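Long-range contact in aminoglycoside-O-phosphotransferase VIII (Streptomyces rimosus, PDB 4H05), which probably transfers a phosphate from ATP to the 3'-hydroxyl of aminoglycoside antibiotics, a modification that confers resistance to them: residues D111-L119 with V196-V205. Residues are numbered along the deposited sequence; the frame is centred on the assembly and turned at random.
Sequences DVAVALAGL and VLLDPRTCEV
C203, in the turn after strand 196-198, points its side chain at D111 and V112 near the start of helix 109-124. Its CB lies 4.1 Å from CB of D111. The first torsion (chi1 -57°) sets SG anti to the carbonyl carbon, where it rests against both CB of D111 (3.7 Å) and CG2 of V112 (4.0 Å). One helical turn on, A115 presses its CB close against the carbonyl O of C203, 3.2 Å away, and also meets the methyl CD1 of L198. Within the turn, R201 N and T202 N reach OD2 of D199 from opposite faces of the carboxylate; R201 N completes an Asx turn and T202 N the Asx motif. CG2 of V205, just past the turn, touches CB of L119 at 4.1 Å and lies near the carbonyl O and CB of A115. Deeper in, V196 receives two leucines. CD2 of L116 comes across its branch, 3.6 Å from CG2 of V196, whereas CD2 of L119 meets CG1 of V196 tip to tip at 3.8 Å. Apolar contacts pack helix 109-124 against the hairpin of strands 196-198 and 205-208, which in the kinase-like fold of aminoglycoside phosphotransferases follows N195, a predicted magnesium ligand.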
loop_
_atom_site.group_PDB
_atom_site.type_symbol
_atom_site.label_atom_id
_atom_site.label_comp_id
_atom_site.label_asym_id
_atom_site.label_seq_id
_atom_site.Cartn_x
_atom_site.Cartn_y
_atom_site.Cartn_z
ATOM N N ASP A 111 7.497 15.694 -11.435
ATOM C CA ASP A 111 6.160 16.014 -10.980
ATOM C C ASP A 111 5.429 14.869 -10.206
ATOM O O ASP A 111 4.616 15.134 -9.338
ATOM C CB ASP A 111 5.286 16.431 -12.175
ATOM C CG ASP A 111 5.789 17.712 -12.843
ATOM O OD1 ASP A 111 6.304 18.599 -12.121
ATOM O OD2 ASP A 111 5.683 17.804 -14.086
ATOM N N VAL A 112 5.620 13.635 -10.640
ATOM C CA VAL A 112 5.030 12.443 -9.968
ATOM C C VAL A 112 5.618 12.324 -8.575
ATOM O O VAL A 112 4.885 12.239 -7.558
ATOM C CB VAL A 112 5.243 11.178 -10.804
ATOM C CG1 VAL A 112 4.705 9.962 -10.050
ATOM C CG2 VAL A 112 4.518 11.340 -12.145
ATOM N N ALA A 113 6.931 12.471 -8.530
ATOM C CA ALA A 113 7.680 12.511 -7.281
ATOM C C ALA A 113 7.107 13.508 -6.324
ATOM O O ALA A 113 6.911 13.177 -5.162
ATOM C CB ALA A 113 9.147 12.809 -7.548
ATOM N N VAL A 114 6.822 14.727 -6.814
ATOM C CA VAL A 114 6.281 15.801 -6.004
ATOM C C VAL A 114 4.865 15.535 -5.586
ATOM O O VAL A 114 4.504 15.837 -4.438
ATOM C CB VAL A 114 6.384 17.202 -6.747
ATOM C CG1 VAL A 114 5.656 18.275 -5.985
ATOM C CG2 VAL A 114 7.884 17.632 -6.900
ATOM N N ALA A 115 4.061 14.996 -6.505
ATOM C CA ALA A 115 2.653 14.683 -6.201
ATOM C C ALA A 115 2.639 13.589 -5.119
ATOM O O ALA A 115 1.856 13.649 -4.165
ATOM C CB ALA A 115 1.885 14.260 -7.468
ATOM N N LEU A 116 3.580 12.646 -5.223
ATOM C CA LEU A 116 3.677 11.590 -4.212
ATOM C C LEU A 116 3.913 12.201 -2.837
ATOM O O LEU A 116 3.160 11.939 -1.886
ATOM C CB LEU A 116 4.710 10.554 -4.548
ATOM C CG LEU A 116 4.305 9.503 -5.587
ATOM C CD1 LEU A 116 5.517 8.671 -5.906
ATOM C CD2 LEU A 116 3.209 8.529 -5.152
ATOM N N ALA A 117 4.882 13.078 -2.741
ATOM C CA ALA A 117 5.150 13.801 -1.518
ATOM C C ALA A 117 3.925 14.563 -1.005
ATOM O O ALA A 117 3.674 14.618 0.210
ATOM C CB ALA A 117 6.327 14.754 -1.745
ATOM N N GLY A 118 3.176 15.179 -1.917
ATOM C CA GLY A 118 1.993 15.953 -1.549
ATOM C C GLY A 118 0.906 15.087 -0.952
ATOM O O GLY A 118 0.154 15.472 -0.070
ATOM N N LEU A 119 0.830 13.872 -1.447
ATOM C CA LEU A 119 -0.174 12.935 -0.977
ATOM C C LEU A 119 0.254 12.437 0.403
ATOM O O LEU A 119 -0.567 12.349 1.308
ATOM C CB LEU A 119 -0.307 11.776 -1.982
ATOM C CG LEU A 119 -1.187 10.663 -1.421
ATOM C CD1 LEU A 119 -2.616 11.186 -1.341
ATOM C CD2 LEU A 119 -1.094 9.416 -2.263
ATOM N N VAL A 196 -0.541 4.349 -5.932
ATOM C CA VAL A 196 -0.939 5.752 -6.176
ATOM C C VAL A 196 -1.136 5.971 -7.677
ATOM O O VAL A 196 -0.267 5.659 -8.523
ATOM C CB VAL A 196 0.108 6.739 -5.678
ATOM C CG1 VAL A 196 -0.385 8.174 -5.806
ATOM C CG2 VAL A 196 0.474 6.449 -4.235
ATOM N N LEU A 197 -2.321 6.431 -8.002
ATOM C CA LEU A 197 -2.652 6.657 -9.372
ATOM C C LEU A 197 -2.799 8.162 -9.544
ATOM O O LEU A 197 -3.107 8.894 -8.596
ATOM C CB LEU A 197 -3.951 5.941 -9.718
ATOM C CG LEU A 197 -3.845 4.441 -10.073
ATOM C CD1 LEU A 197 -4.423 3.697 -8.930
ATOM C CD2 LEU A 197 -4.588 3.982 -11.299
ATOM N N LEU A 198 -2.541 8.617 -10.744
ATOM C CA LEU A 198 -2.566 9.999 -11.001
ATOM C C LEU A 198 -3.032 10.384 -12.421
ATOM O O LEU A 198 -3.034 9.595 -13.382
ATOM C CB LEU A 198 -1.204 10.629 -10.680
ATOM C CG LEU A 198 0.112 10.173 -10.098
ATOM C CD1 LEU A 198 0.591 11.169 -9.043
ATOM C CD2 LEU A 198 0.229 8.695 -9.716
ATOM N N ASP A 199 -3.458 11.619 -12.554
ATOM C CA ASP A 199 -4.035 12.034 -13.845
ATOM C C ASP A 199 -2.854 12.099 -14.851
ATOM O O ASP A 199 -1.831 12.682 -14.515
ATOM C CB ASP A 199 -4.713 13.395 -13.630
ATOM C CG ASP A 199 -5.210 14.016 -14.917
ATOM O OD1 ASP A 199 -6.407 14.009 -15.120
ATOM O OD2 ASP A 199 -4.392 14.444 -15.714
ATOM N N PRO A 200 -2.960 11.491 -16.033
ATOM C CA PRO A 200 -1.773 11.523 -16.943
ATOM C C PRO A 200 -1.405 12.920 -17.463
ATOM O O PRO A 200 -0.248 13.163 -17.830
ATOM C CB PRO A 200 -2.125 10.575 -18.107
ATOM C CG PRO A 200 -3.423 9.928 -17.734
ATOM C CD PRO A 200 -3.980 10.510 -16.450
ATOM N N ARG A 201 -2.330 13.865 -17.382
ATOM C CA ARG A 201 -2.057 15.215 -17.826
ATOM C C ARG A 201 -1.544 16.077 -16.733
ATOM O O ARG A 201 -0.593 16.787 -16.946
ATOM C CB ARG A 201 -3.332 15.789 -18.401
ATOM C CG ARG A 201 -3.186 17.091 -19.166
ATOM C CD ARG A 201 -4.583 17.696 -19.384
ATOM N NE ARG A 201 -4.448 19.057 -18.955
ATOM C CZ ARG A 201 -5.211 19.722 -18.094
ATOM N NH1 ARG A 201 -6.327 19.225 -17.591
ATOM N NH2 ARG A 201 -4.868 20.980 -17.803
ATOM N N THR A 202 -2.125 16.066 -15.532
ATOM C CA THR A 202 -1.700 17.100 -14.563
ATOM C C THR A 202 -0.772 16.523 -13.492
ATOM O O THR A 202 -0.242 17.252 -12.683
ATOM C CB THR A 202 -2.924 17.689 -13.841
ATOM O OG1 THR A 202 -3.626 16.620 -13.169
ATOM C CG2 THR A 202 -3.864 18.370 -14.866
ATOM N N CYS A 203 -0.630 15.193 -13.453
ATOM C CA CYS A 203 -0.049 14.521 -12.255
ATOM C C CYS A 203 -0.835 14.783 -10.931
ATOM O O CYS A 203 -0.293 14.563 -9.835
ATOM C CB CYS A 203 1.450 14.882 -12.084
ATOM S SG CYS A 203 2.427 14.463 -13.553
ATOM N N GLU A 204 -2.109 15.236 -10.991
ATOM C CA GLU A 204 -2.837 15.286 -9.753
ATOM C C GLU A 204 -2.983 13.833 -9.341
ATOM O O GLU A 204 -3.198 12.981 -10.181
ATOM C CB GLU A 204 -4.209 15.877 -9.901
ATOM C CG GLU A 204 -5.010 16.060 -8.611
ATOM C CD GLU A 204 -6.234 16.948 -8.850
ATOM O OE1 GLU A 204 -6.467 17.448 -9.960
ATOM O OE2 GLU A 204 -6.999 17.177 -7.932
ATOM N N VAL A 205 -2.884 13.564 -8.048
ATOM C CA VAL A 205 -3.228 12.273 -7.559
ATOM C C VAL A 205 -4.742 12.041 -7.702
ATOM O O VAL A 205 -5.497 12.835 -7.239
ATOM C CB VAL A 205 -2.902 12.188 -6.086
ATOM C CG1 VAL A 205 -3.533 10.899 -5.500
ATOM C CG2 VAL A 205 -1.385 12.256 -5.897
#